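PDB 3GMS: putative NADPH:quinone reductase from Bacillus thuringiensis, which is of unestablished function but probably reduces quinones with NADPH, as a member of the medium-chain dehydrogenase/reductase family. Local coordinates for residues Gly5-Phe10 and Glu23-Glu28; His11-Pro16 and Ile60-Ile65; Glu34-Met39 and Tyr102-Ala107; Ala107-Pro112 and Val275-Trp280. One frame throughout, in Å; residues are numbered along the deposited sequence.

Contact 1. Residues Gly5-Phe10 and Glu23-Glu28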
loop_
_atom_site.group_PDB
_atom_site.type_symbol
_atom_site.label_atom_id
_atom_site.label_comp_id
_atom_site.label_asym_id
_atom_site.label_seq_id
_atom_site.Cartn_x
_atom_site.Cartn_y
_atom_site.Cartn_z
ATOM N N GLY A 5 -8.244 17.076 20.485
ATOM C CA GLY A 5 -7.568 16.748 19.238
ATOM C C GLY A 5 -8.567 16.716 18.113
ATOM O O GLY A 5 -9.703 16.248 18.274
ATOM N N LYS A 6 -8.141 17.195 16.959
ATOM C CA LYS A 6 -9.005 17.174 15.806
ATOM C C LYS A 6 -8.950 15.769 15.189
ATOM O O LYS A 6 -7.929 15.077 15.303
ATOM C CB LYS A 6 -8.509 18.200 14.789
ATOM C CG LYS A 6 -9.478 18.435 13.643
ATOM C CD LYS A 6 -8.902 19.427 12.623
ATOM C CE LYS A 6 -8.514 20.759 13.278
ATOM N NZ LYS A 6 -8.629 21.847 12.271
ATOM N N LEU A 7 -10.016 15.372 14.508
ATOM C CA LEU A 7 -10.045 14.041 13.869
ATOM C C LEU A 7 -11.004 14.047 12.724
ATOM O O LEU A 7 -11.969 14.807 12.743
ATOM C CB LEU A 7 -10.494 12.955 14.838
ATOM C CG LEU A 7 -11.939 12.944 15.357
ATOM C CD1 LEU A 7 -12.473 11.515 15.568
ATOM C CD2 LEU A 7 -11.980 13.691 16.667
ATOM N N ILE A 8 -10.739 13.201 11.727
ATOM C CA ILE A 8 -11.712 12.934 10.675
ATOM C C ILE A 8 -12.385 11.602 11.013
ATOM O O ILE A 8 -11.699 10.620 11.297
ATOM C CB ILE A 8 -11.034 12.810 9.274
ATOM C CG1 ILE A 8 -10.193 14.053 8.952
ATOM C CG2 ILE A 8 -12.073 12.543 8.214
ATOM C CD1 ILE A 8 -10.945 15.373 9.073
ATOM N N GLN A 9 -13.718 11.572 10.971
ATOM C CA GLN A 9 -14.513 10.421 11.358
ATOM C C GLN A 9 -15.671 10.250 10.374
ATOM O O GLN A 9 -16.103 11.245 9.775
ATOM C CB GLN A 9 -15.084 10.719 12.760
ATOM C CG GLN A 9 -15.741 9.602 13.417
ATOM C CD GLN A 9 -15.504 9.597 14.920
ATOM O OE1 GLN A 9 -14.790 8.744 15.423
ATOM N NE2 GLN A 9 -16.123 10.526 15.640
ATOM N N PHE A 10 -16.133 9.014 10.181
ATOM C CA PHE A 10 -17.417 8.740 9.527
ATOM C C PHE A 10 -18.242 7.858 10.435
ATOM O O PHE A 10 -17.717 6.957 11.085
ATOM C CB PHE A 10 -17.289 8.090 8.140
ATOM C CG PHE A 10 -16.433 6.831 8.111
ATOM C CD1 PHE A 10 -17.022 5.584 7.998
ATOM C CD2 PHE A 10 -15.035 6.920 8.147
ATOM C CE1 PHE A 10 -16.241 4.417 7.964
ATOM C CE2 PHE A 10 -14.243 5.766 8.120
ATOM C CZ PHE A 10 -14.842 4.520 8.012
ATOM N N GLU A 23 -14.138 16.667 13.192
ATOM C CA GLU A 23 -14.638 16.706 14.562
ATOM C C GLU A 23 -13.494 16.887 15.557
ATOM O O GLU A 23 -12.335 16.905 15.171
ATOM C CB GLU A 23 -15.417 15.408 14.907
ATOM C CG GLU A 23 -16.667 15.124 14.027
ATOM C CD GLU A 23 -17.299 13.754 14.285
ATOM O OE1 GLU A 23 -16.962 13.113 15.294
ATOM O OE2 GLU A 23 -18.126 13.301 13.479
ATOM N N TYR A 24 -13.825 17.017 16.845
ATOM C CA TYR A 24 -12.842 17.184 17.892
ATOM C C TYR A 24 -13.176 16.226 19.009
ATOM O O TYR A 24 -14.342 15.899 19.223
ATOM C CB TYR A 24 -12.873 18.604 18.460
ATOM C CG TYR A 24 -12.418 19.665 17.495
ATOM C CD1 TYR A 24 -11.067 20.026 17.423
ATOM C CD2 TYR A 24 -13.333 20.299 16.650
ATOM C CE1 TYR A 24 -10.636 20.987 16.542
ATOM C CE2 TYR A 24 -12.915 21.262 15.750
ATOM C CZ TYR A 24 -11.563 21.602 15.705
ATOM O OH TYR A 24 -11.128 22.558 14.829
ATOM N N LYS A 25 -12.158 15.746 19.706
ATOM C CA LYS A 25 -12.384 14.829 20.820
ATOM C C LYS A 25 -11.499 15.206 21.979
ATOM O O LYS A 25 -10.400 15.732 21.788
ATOM C CB LYS A 25 -12.097 13.372 20.427
ATOM C CG LYS A 25 -10.590 13.023 20.257
ATOM C CD LYS A 25 -10.369 11.644 19.620
ATOM C CE LYS A 25 -8.898 11.171 19.736
ATOM N NZ LYS A 25 -8.690 9.946 18.899
ATOM N N ASN A 26 -11.970 14.916 23.188
ATOM C CA ASN A 26 -11.094 15.027 24.331
ATOM C C ASN A 26 -10.029 13.933 24.348
ATOM O O ASN A 26 -10.308 12.816 23.989
ATOM C CB ASN A 26 -11.896 15.010 25.633
ATOM C CG ASN A 26 -11.083 15.512 26.781
ATOM O OD1 ASN A 26 -10.748 14.760 27.698
ATOM N ND2 ASN A 26 -10.678 16.771 26.700
ATOM N N ILE A 27 -8.815 14.263 24.777
ATOM C CA ILE A 27 -7.705 13.312 24.771
ATOM C C ILE A 27 -7.660 12.533 26.078
ATOM O O ILE A 27 -7.495 13.136 27.125
ATOM C CB ILE A 27 -6.376 14.021 24.542
ATOM C CG1 ILE A 27 -6.395 14.750 23.179
ATOM C CG2 ILE A 27 -5.210 13.029 24.633
ATOM C CD1 ILE A 27 -6.745 13.850 22.021
ATOM N N GLU A 28 -7.839 11.212 26.000
ATOM C CA GLU A 28 -7.867 10.345 27.187
ATOM C C GLU A 28 -6.439 10.074 27.670
ATOM O O GLU A 28 -5.494 10.227 26.912
ATOM C CB GLU A 28 -8.609 9.022 26.897
ATOM C CG GLU A 28 -10.050 9.202 26.404
ATOM C CD GLU A 28 -10.599 7.986 25.605
ATOM O OE1 GLU A 28 -10.011 6.888 25.673
ATOM O OE2 GLU A 28 -11.641 8.125 24.915
#
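K6 and Y24 form a non-hydrogen-bonded pair of an antiparallel ladder, and their side chains run side by side in the same direction. K6 CB lies 3.9 Å from Y24 CE1. A near-trans first torsion (chi1 -170°) then carries CG along the Y24 ring and past E23 O, 3.6 Å away. After a bend at chi3, CE settles 3.5 Å from Y24 OH. The ammonium NZ is also near that hydroxyl but makes no hydrogen bond with it, so the aliphatic part of K6 does most of the touching. G5 with K25 and L7 with E23 flank this pair, each a hydrogen-bonded pair closed by two N-H...O bonds. On the face that carries L7 and K25, L7 CD2 rests 3.8 Å from K25 CB, while I27 CD1 approaches G5 N to 3.9 Å where the strand gives way to loop. Further along, Q9 meets E23 at about a right angle: Q9 NE2 donates to the syn side of E23 OE1 at 2.7 Å, from 34° out of the carboxylate plane. E23 OE2 is taken by the side chains of Q21 and H11, while K25 NZ bonds to Q100. Donors on both oxygens fix the rotation of the E23 carboxylate and would probably stabilise its negative charge at this end of the two-stranded antiparallel sheet.

Contact 2. Residues His11-Pro16 and Ile60-Ile65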
loop_
_atom_site.group_PDB
_atom_site.type_symbol
_atom_site.label_atom_id
_atom_site.label_comp_id
_atom_site.label_asym_id
_atom_site.label_seq_id
_atom_site.Cartn_x
_atom_site.Cartn_y
_atom_site.Cartn_z
ATOM N N HIS A 11 -19.536 8.139 10.460
ATOM C CA HIS A 11 -20.476 7.443 11.359
ATOM C C HIS A 11 -21.310 6.426 10.596
ATOM O O HIS A 11 -21.923 5.564 11.208
ATOM C CB HIS A 11 -21.375 8.452 12.075
ATOM C CG HIS A 11 -20.630 9.409 12.943
ATOM N ND1 HIS A 11 -20.549 9.270 14.312
ATOM C CD2 HIS A 11 -19.929 10.524 12.635
ATOM C CE1 HIS A 11 -19.817 10.251 14.806
ATOM N NE2 HIS A 11 -19.438 11.032 13.811
ATOM N N LYS A 12 -21.301 6.520 9.267
ATOM C CA LYS A 12 -21.931 5.538 8.410
ATOM C C LYS A 12 -21.002 5.266 7.238
ATOM O O LYS A 12 -20.166 6.123 6.884
ATOM C CB LYS A 12 -23.279 6.070 7.852
ATOM C CG LYS A 12 -24.279 6.509 8.896
ATOM C CD LYS A 12 -25.632 6.669 8.180
ATOM C CE LYS A 12 -26.757 6.960 9.166
ATOM N NZ LYS A 12 -26.703 8.357 9.696
ATOM N N PHE A 13 -21.134 4.089 6.634
ATOM C CA PHE A 13 -20.428 3.814 5.397
ATOM C C PHE A 13 -21.138 4.551 4.263
ATOM O O PHE A 13 -22.338 4.844 4.358
ATOM C CB PHE A 13 -20.383 2.307 5.101
ATOM C CG PHE A 13 -19.676 1.484 6.157
ATOM C CD1 PHE A 13 -18.324 1.698 6.462
ATOM C CD2 PHE A 13 -20.364 0.451 6.816
ATOM C CE1 PHE A 13 -17.669 0.913 7.434
ATOM C CE2 PHE A 13 -19.719 -0.343 7.789
ATOM C CZ PHE A 13 -18.368 -0.113 8.088
ATOM N N GLY A 14 -20.393 4.888 3.222
ATOM C CA GLY A 14 -20.960 5.488 2.012
ATOM C C GLY A 14 -19.864 6.158 1.233
ATOM O O GLY A 14 -18.677 5.909 1.483
ATOM N N ASN A 15 -20.245 6.984 0.272
ATOM C CA ASN A 15 -19.269 7.790 -0.473
ATOM C C ASN A 15 -18.543 8.696 0.516
ATOM O O ASN A 15 -19.160 9.333 1.350
ATOM C CB ASN A 15 -19.978 8.636 -1.541
ATOM C CG ASN A 15 -20.714 7.795 -2.565
ATOM O OD1 ASN A 15 -20.241 6.735 -2.978
ATOM N ND2 ASN A 15 -21.876 8.293 -3.025
ATOM N N PRO A 16 -17.196 8.720 0.460
ATOM C CA PRO A 16 -16.493 9.556 1.436
ATOM C C PRO A 16 -16.981 11.011 1.412
ATOM O O PRO A 16 -17.060 11.670 2.464
ATOM C CB PRO A 16 -15.026 9.442 0.994
ATOM C CG PRO A 16 -14.935 8.072 0.393
ATOM C CD PRO A 16 -16.268 7.934 -0.373
ATOM N N ILE A 60 -15.145 -3.453 10.331
ATOM C CA ILE A 60 -14.851 -2.062 10.708
ATOM C C ILE A 60 -16.005 -1.511 11.539
ATOM O O ILE A 60 -17.078 -1.301 10.991
ATOM C CB ILE A 60 -14.638 -1.114 9.476
ATOM C CG1 ILE A 60 -13.666 -1.712 8.427
ATOM C CG2 ILE A 60 -14.199 0.265 9.947
ATOM C CD1 ILE A 60 -12.146 -1.552 8.740
ATOM N N PRO A 61 -15.783 -1.274 12.846
ATOM C CA PRO A 61 -16.768 -0.684 13.757
ATOM C C PRO A 61 -16.970 0.768 13.391
ATOM O O PRO A 61 -16.017 1.419 12.933
ATOM C CB PRO A 61 -16.067 -0.722 15.129
ATOM C CG PRO A 61 -14.936 -1.626 14.979
ATOM C CD PRO A 61 -14.516 -1.564 13.541
ATOM N N LEU A 62 -18.189 1.266 13.588
ATOM C CA LEU A 62 -18.510 2.680 13.386
ATOM C C LEU A 62 -18.751 3.334 14.736
ATOM O O LEU A 62 -19.272 2.683 15.639
ATOM C CB LEU A 62 -19.753 2.825 12.508
ATOM C CG LEU A 62 -19.588 2.333 11.070
ATOM C CD1 LEU A 62 -20.955 2.157 10.417
ATOM C CD2 LEU A 62 -18.709 3.341 10.300
ATOM N N PRO A 63 -18.349 4.605 14.904
ATOM C CA PRO A 63 -17.706 5.410 13.890
ATOM C C PRO A 63 -16.235 5.010 13.760
ATOM O O PRO A 63 -15.684 4.338 14.660
ATOM C CB PRO A 63 -17.824 6.820 14.444
ATOM C CG PRO A 63 -17.735 6.633 15.964
ATOM C CD PRO A 63 -18.412 5.295 16.214
ATOM N N ASN A 64 -15.595 5.442 12.673
ATOM C CA ASN A 64 -14.209 5.042 12.473
ATOM C C ASN A 64 -13.387 6.213 11.968
ATOM O O ASN A 64 -13.925 7.095 11.274
ATOM C CB ASN A 64 -14.178 3.901 11.453
ATOM C CG ASN A 64 -12.769 3.513 11.057
ATOM O OD1 ASN A 64 -12.268 3.904 9.978
ATOM N ND2 ASN A 64 -12.091 2.786 11.954
ATOM N N ILE A 65 -12.095 6.215 12.303
ATOM C CA ILE A 65 -11.153 7.248 11.804
ATOM C C ILE A 65 -10.357 6.635 10.646
ATOM O O ILE A 65 -9.703 5.628 10.844
ATOM C CB ILE A 65 -10.206 7.758 12.901
ATOM C CG1 ILE A 65 -11.020 8.396 14.042
ATOM C CG2 ILE A 65 -9.254 8.823 12.339
ATOM C CD1 ILE A 65 -10.231 8.600 15.342
#
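H11 and P63 meet where two loops lie together, with P63 CB over one face of the imidazole, 4.0 Å from the ring centroid and 28° off its normal. This CH-pi contact brings the proline carbon within 3.7 Å of H11 ND1; H11 NE2 has its partner in E23. The H11 carbonyl looks onto L62, whose CD1 lies 3.6 Å from H11 O. K12 adds little beyond its CA, which L62 CD1 also approaches. At F13 the contact becomes aromatic on aliphatic. A chi1 of -61° swings the F13 ring toward the other loop, where it takes L62 CD1 over one face, 4.1 Å from the centroid. The ring edge is used as well: I60 O lies near the ring plane, 3.4 Å from F13 CZ, and I60 CB stands 4.1 Å from the same atom. L62 is thereby wedged between the H11 carbonyl and the F13 ring. No hydrogen bond joins the two segments. The cis peptide between L62 and P63 makes a type VIb turn over P61-N64, by which the loop before strand 71-77 of the GroES-like domain lies against the connection between strands 4-10 and 20-26.

Contact 3. Residues Glu34-Met39 and Tyr102-Ala107; sequences EVFVRM and YVKTSA
V37 O is gripped twice by the neighbouring strand: V103 N donates to it at 2.9 Å in the carbonyl plane with a straight 165° N-H...O angle, and Y102 CA adds a CA-H...O contact of 3.3 Å. V35 O is held similarly by T105 N and K104 CA, but less closely by the amide, T105 N being 3.3 Å from it. With V35 N to T105 O and V37 N to V103 O, four backbone bonds tie the strands. On the face that carries F36, K104 and Y102, the two aromatic rings are nearly parallel (17°) but slid apart, with centroids 4.9 Å apart and little overlap; the nearest approach is F36 CZ to Y102 CD1, 3.4 Å. The extended first torsion of F36 (chi1 178°) brings the CD1 edge of its ring to K104, whose CG lies in the ring plane 3.7 Å away. Beyond it, K104 bends at chi3 and chi4 and lays CE 3.3 Å from E34 OE1. The charges themselves stay apart: K104 NZ makes its salt bridge with E96, and E34 OE1 accepts from K31 N. On the other face, V35 CG2 meets A107 CB, V37 packs over V103 O, and at the far end M39 CG presses on V103 CG2 at a tight 3.5 Å; P92 of strand 89-92 covers V37, M39 and V103. The ladder, its valine face buried, belongs to the beta-barrel-like core of the GroES-like domain of medium-chain dehydrogenases/reductases.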
loop_
_atom_site.group_PDB
_atom_site.type_symbol
_atom_site.label_atom_id
_atom_site.label_comp_id
_atom_site.label_asym_id
_atom_site.label_seq_id
_atom_site.Cartn_x
_atom_site.Cartn_y
_atom_site.Cartn_z
ATOM N N GLU A 34 1.289 2.318 25.402
ATOM C CA GLU A 34 0.890 3.195 24.275
ATOM C C GLU A 34 1.886 4.312 23.978
ATOM O O GLU A 34 2.587 4.806 24.870
ATOM C CB GLU A 34 -0.457 3.856 24.538
ATOM C CG GLU A 34 -1.664 2.954 24.480
ATOM C CD GLU A 34 -2.977 3.733 24.487
ATOM O OE1 GLU A 34 -3.161 4.665 25.316
ATOM O OE2 GLU A 34 -3.831 3.395 23.651
ATOM N N VAL A 35 1.924 4.717 22.707
ATOM C CA VAL A 35 2.763 5.833 22.274
ATOM C C VAL A 35 1.783 6.850 21.665
ATOM O O VAL A 35 0.869 6.446 20.966
ATOM C CB VAL A 35 3.845 5.342 21.268
ATOM C CG1 VAL A 35 4.638 6.509 20.688
ATOM C CG2 VAL A 35 4.795 4.347 21.995
ATOM N N PHE A 36 1.969 8.138 21.966
ATOM C CA PHE A 36 1.022 9.185 21.597
ATOM C C PHE A 36 1.754 10.128 20.620
ATOM O O PHE A 36 2.763 10.747 20.995
ATOM C CB PHE A 36 0.589 9.909 22.893
ATOM C CG PHE A 36 -0.352 11.064 22.679
ATOM C CD1 PHE A 36 -1.683 10.840 22.413
ATOM C CD2 PHE A 36 0.102 12.388 22.787
ATOM C CE1 PHE A 36 -2.547 11.898 22.231
ATOM C CE2 PHE A 36 -0.748 13.447 22.604
ATOM C CZ PHE A 36 -2.083 13.207 22.332
ATOM N N VAL A 37 1.269 10.237 19.372
ATOM C CA VAL A 37 2.073 10.831 18.328
ATOM C C VAL A 37 1.304 11.975 17.659
ATOM O O VAL A 37 0.146 11.789 17.219
ATOM C CB VAL A 37 2.408 9.722 17.274
ATOM C CG1 VAL A 37 3.160 10.324 16.086
ATOM C CG2 VAL A 37 3.258 8.594 17.931
ATOM N N ARG A 38 1.907 13.164 17.617
ATOM C CA ARG A 38 1.295 14.293 16.888
ATOM C C ARG A 38 1.647 14.122 15.399
ATOM O O ARG A 38 2.816 14.208 15.038
ATOM C CB ARG A 38 1.820 15.650 17.419
ATOM C CG ARG A 38 1.351 16.880 16.574
ATOM C CD ARG A 38 1.911 18.238 17.107
ATOM N NE ARG A 38 3.347 18.153 17.409
ATOM C CZ ARG A 38 4.336 18.414 16.558
ATOM N NH1 ARG A 38 4.078 18.788 15.310
ATOM N NH2 ARG A 38 5.598 18.292 16.966
ATOM N N MET A 39 0.640 13.889 14.549
ATOM C CA MET A 39 0.859 13.626 13.097
ATOM C C MET A 39 1.325 14.858 12.312
ATOM O O MET A 39 0.899 15.988 12.578
ATOM C CB MET A 39 -0.425 13.076 12.476
ATOM C CG MET A 39 -0.876 11.680 13.049
ATOM S SD MET A 39 0.419 10.409 13.100
ATOM C CE MET A 39 0.484 10.073 11.294
ATOM N N TYR A 102 -3.790 13.572 16.588
ATOM C CA TYR A 102 -2.980 12.728 17.439
ATOM C C TYR A 102 -3.354 11.266 17.282
ATOM O O TYR A 102 -4.534 10.908 17.365
ATOM C CB TYR A 102 -3.214 13.078 18.914
ATOM C CG TYR A 102 -2.918 14.518 19.284
ATOM C CD1 TYR A 102 -1.607 14.942 19.481
ATOM C CD2 TYR A 102 -3.952 15.428 19.452
ATOM C CE1 TYR A 102 -1.316 16.263 19.852
ATOM C CE2 TYR A 102 -3.688 16.759 19.825
ATOM C CZ TYR A 102 -2.368 17.158 20.023
ATOM O OH TYR A 102 -2.050 18.432 20.408
ATOM N N VAL A 103 -2.346 10.400 17.178
ATOM C CA VAL A 103 -2.567 8.961 16.956
ATOM C C VAL A 103 -1.852 8.165 18.043
ATOM O O VAL A 103 -0.686 8.432 18.331
ATOM C CB VAL A 103 -2.002 8.532 15.575
ATOM C CG1 VAL A 103 -2.000 6.981 15.419
ATOM C CG2 VAL A 103 -2.830 9.208 14.480
ATOM N N LYS A 104 -2.548 7.202 18.634
ATOM C CA LYS A 104 -1.920 6.237 19.551
ATOM C C LYS A 104 -1.833 4.868 18.952
ATOM O O LYS A 104 -2.733 4.455 18.204
ATOM C CB LYS A 104 -2.741 6.115 20.838
ATOM C CG LYS A 104 -2.953 7.440 21.546
ATOM C CD LYS A 104 -3.402 7.213 22.994
ATOM C CE LYS A 104 -4.765 6.588 23.097
ATOM N NZ LYS A 104 -5.707 7.271 22.181
ATOM N N THR A 105 -0.772 4.140 19.314
ATOM C CA THR A 105 -0.647 2.757 18.952
ATOM C C THR A 105 0.272 2.106 19.997
ATOM O O THR A 105 0.914 2.819 20.790
ATOM C CB THR A 105 -0.016 2.548 17.528
ATOM O OG1 THR A 105 -0.067 1.153 17.191
ATOM C CG2 THR A 105 1.464 3.006 17.508
ATOM N N SER A 106 0.338 0.788 19.979
ATOM C CA SER A 106 1.252 0.055 20.857
ATOM C C SER A 106 2.720 0.381 20.519
ATOM O O SER A 106 3.102 0.488 19.325
ATOM C CB SER A 106 0.993 -1.454 20.737
ATOM O OG SER A 106 2.100 -2.205 21.224
ATOM N N ALA A 107 3.555 0.516 21.556
ATOM C CA ALA A 107 5.010 0.633 21.336
ATOM C C ALA A 107 5.592 -0.390 20.363
ATOM O O ALA A 107 6.543 -0.080 19.644
ATOM C CB ALA A 107 5.769 0.555 22.652
#

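Contact 4. Residues Ala107-Pro112 and Val275-Trp280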
loop_
_atom_site.group_PDB
_atom_site.type_symbol
_atom_site.label_atom_id
_atom_site.label_comp_id
_atom_site.label_asym_id
_atom_site.label_seq_id
_atom_site.Cartn_x
_atom_site.Cartn_y
_atom_site.Cartn_z
ATOM N N ALA A 107 3.555 0.516 21.556
ATOM C CA ALA A 107 5.010 0.633 21.336
ATOM C C ALA A 107 5.592 -0.390 20.363
ATOM O O ALA A 107 6.543 -0.080 19.644
ATOM C CB ALA A 107 5.769 0.555 22.652
ATOM N N ASP A 108 5.053 -1.608 20.362
ATOM C CA ASP A 108 5.524 -2.678 19.461
ATOM C C ASP A 108 5.552 -2.303 17.993
ATOM O O ASP A 108 6.346 -2.825 17.221
ATOM C CB ASP A 108 4.650 -3.946 19.616
ATOM C CG ASP A 108 4.864 -4.635 20.946
ATOM O OD1 ASP A 108 5.623 -4.082 21.781
ATOM O OD2 ASP A 108 4.269 -5.713 21.146
ATOM N N PHE A 109 4.669 -1.402 17.606
ATOM C CA PHE A 109 4.444 -1.164 16.180
ATOM C C PHE A 109 4.830 0.243 15.766
ATOM O O PHE A 109 4.474 0.698 14.677
ATOM C CB PHE A 109 2.969 -1.412 15.841
ATOM C CG PHE A 109 2.483 -2.754 16.302
ATOM C CD1 PHE A 109 3.226 -3.908 16.015
ATOM C CD2 PHE A 109 1.308 -2.860 17.047
ATOM C CE1 PHE A 109 2.797 -5.181 16.466
ATOM C CE2 PHE A 109 0.883 -4.127 17.501
ATOM C CZ PHE A 109 1.634 -5.271 17.200
ATOM N N VAL A 110 5.512 0.956 16.659
ATOM C CA VAL A 110 6.064 2.258 16.333
ATOM C C VAL A 110 7.355 2.094 15.510
ATOM O O VAL A 110 8.317 1.464 15.951
ATOM C CB VAL A 110 6.310 3.072 17.639
ATOM C CG1 VAL A 110 7.074 4.302 17.334
ATOM C CG2 VAL A 110 4.969 3.435 18.314
ATOM N N VAL A 111 7.384 2.635 14.299
ATOM C CA VAL A 111 8.565 2.532 13.443
ATOM C C VAL A 111 9.397 3.814 13.464
ATOM O O VAL A 111 8.964 4.848 12.949
ATOM C CB VAL A 111 8.160 2.235 11.947
ATOM C CG1 VAL A 111 9.376 2.104 11.076
ATOM C CG2 VAL A 111 7.247 0.978 11.850
ATOM N N PRO A 112 10.622 3.751 14.027
ATOM C CA PRO A 112 11.505 4.924 14.045
ATOM C C PRO A 112 11.910 5.321 12.642
ATOM O O PRO A 112 12.210 4.453 11.843
ATOM C CB PRO A 112 12.755 4.404 14.793
ATOM C CG PRO A 112 12.256 3.252 15.620
ATOM C CD PRO A 112 11.231 2.581 14.706
ATOM N N VAL A 275 3.778 -12.781 11.498
ATOM C CA VAL A 275 5.193 -12.561 11.852
ATOM C C VAL A 275 5.299 -11.903 13.218
ATOM O O VAL A 275 4.360 -11.244 13.676
ATOM C CB VAL A 275 5.940 -11.732 10.757
ATOM C CG1 VAL A 275 5.861 -12.442 9.445
ATOM C CG2 VAL A 275 5.382 -10.280 10.662
ATOM N N SER A 276 6.449 -12.066 13.890
ATOM C CA SER A 276 6.630 -11.429 15.179
ATOM C C SER A 276 6.793 -9.898 15.011
ATOM O O SER A 276 7.186 -9.439 13.955
ATOM C CB SER A 276 7.882 -11.959 15.886
ATOM O OG SER A 276 9.035 -11.615 15.135
ATOM N N PRO A 277 6.564 -9.141 16.076
ATOM C CA PRO A 277 6.876 -7.719 16.042
ATOM C C PRO A 277 8.347 -7.479 15.699
ATOM O O PRO A 277 8.684 -6.522 14.998
ATOM C CB PRO A 277 6.557 -7.268 17.477
ATOM C CG PRO A 277 5.458 -8.186 17.893
ATOM C CD PRO A 277 5.849 -9.507 17.313
ATOM N N TYR A 278 9.215 -8.376 16.157
ATOM C CA TYR A 278 10.632 -8.267 15.911
ATOM C C TYR A 278 10.876 -8.325 14.404
ATOM O O TYR A 278 11.578 -7.468 13.837
ATOM C CB TYR A 278 11.375 -9.406 16.620
ATOM C CG TYR A 278 12.850 -9.390 16.320
ATOM C CD1 TYR A 278 13.717 -8.559 17.049
ATOM C CD2 TYR A 278 13.383 -10.179 15.295
ATOM C CE1 TYR A 278 15.097 -8.521 16.756
ATOM C CE2 TYR A 278 14.756 -10.140 14.989
ATOM C CZ TYR A 278 15.601 -9.307 15.723
ATOM O OH TYR A 278 16.954 -9.283 15.431
ATOM N N LYS A 279 10.292 -9.335 13.759
ATOM C CA LYS A 279 10.458 -9.489 12.319
ATOM C C LYS A 279 9.838 -8.309 11.537
ATOM O O LYS A 279 10.371 -7.867 10.495
ATOM C CB LYS A 279 9.841 -10.790 11.821
ATOM C CG LYS A 279 9.973 -10.894 10.305
ATOM C CD LYS A 279 9.814 -12.272 9.709
ATOM C CE LYS A 279 9.927 -12.123 8.203
ATOM N NZ LYS A 279 10.184 -13.407 7.562
ATOM N N TRP A 280 8.673 -7.875 12.013
ATOM C CA TRP A 280 7.957 -6.741 11.398
ATOM C C TRP A 280 8.874 -5.493 11.457
ATOM O O TRP A 280 9.114 -4.858 10.447
ATOM C CB TRP A 280 6.632 -6.563 12.136
ATOM C CG TRP A 280 5.642 -5.627 11.501
ATOM C CD1 TRP A 280 4.727 -5.927 10.523
ATOM C CD2 TRP A 280 5.459 -4.251 11.818
ATOM N NE1 TRP A 280 3.993 -4.797 10.211
ATOM C CE2 TRP A 280 4.400 -3.767 11.010
ATOM C CE3 TRP A 280 6.052 -3.386 12.741
ATOM C CZ2 TRP A 280 3.958 -2.429 11.060
ATOM C CZ3 TRP A 280 5.611 -2.055 12.796
ATOM C CH2 TRP A 280 4.554 -1.606 11.968
#
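W280 reaches across to F109 and V111, and here the contact is tight. Its CZ3 corner lies 3.6 Å from V111 CG2 and 3.5 Å from F109 O, the carbonyl oxygen sitting near the plane of the indole at its edge. The F109 ring stands T-shaped to this group, turning its edge toward the face of the six-membered ring with planes at 78° and centroids 5.8 Å apart. It is the trans chi1 of W280 (-169°) that carries the indole from the helix to this spot. R94 makes cation-pi contacts with both rings, and W280 NE1 is held by N272. Toward solvent the fit slackens: exposed P277 offers CG to F109 CE1 at 4.3 Å and to D108 OD2 at a similar distance. At this same end S276 caps the helix, its OG accepting from K279 N at 2.9 Å. Q281, one residue further along the helix, adds polar links by donating to D108 O and V110 O. Helix 277-292 thus packs on the turn and strand at 108-112, setting a late part of the chain against the GroES-like fold, consistent with the two-domain medium-chain dehydrogenase/reductase architecture.

Overall arrangement
Contact 3 has the largest share of buried residues, contacts 1 and 4 have fewer, and contact 2 lies at the surface. Contacts 1 and 3 are antiparallel strand pairs tied by backbone bonds, whereas contacts 2 and 4 have no hydrogen bond between their own segments and rest mainly on apolar and aromatic contacts. Contact 1 touches contact 2, where N64 N bonds to F10 O. It also abuts contact 3: I27 packs on F36, and G5 on Y102. Contacts 3 and 4 share A107 and reach the same mixed sheet, V110 packing on V35 and T105. Contact 4, whose centre is about 27 Å from that of contact 2, brings in the helix from late in the chain.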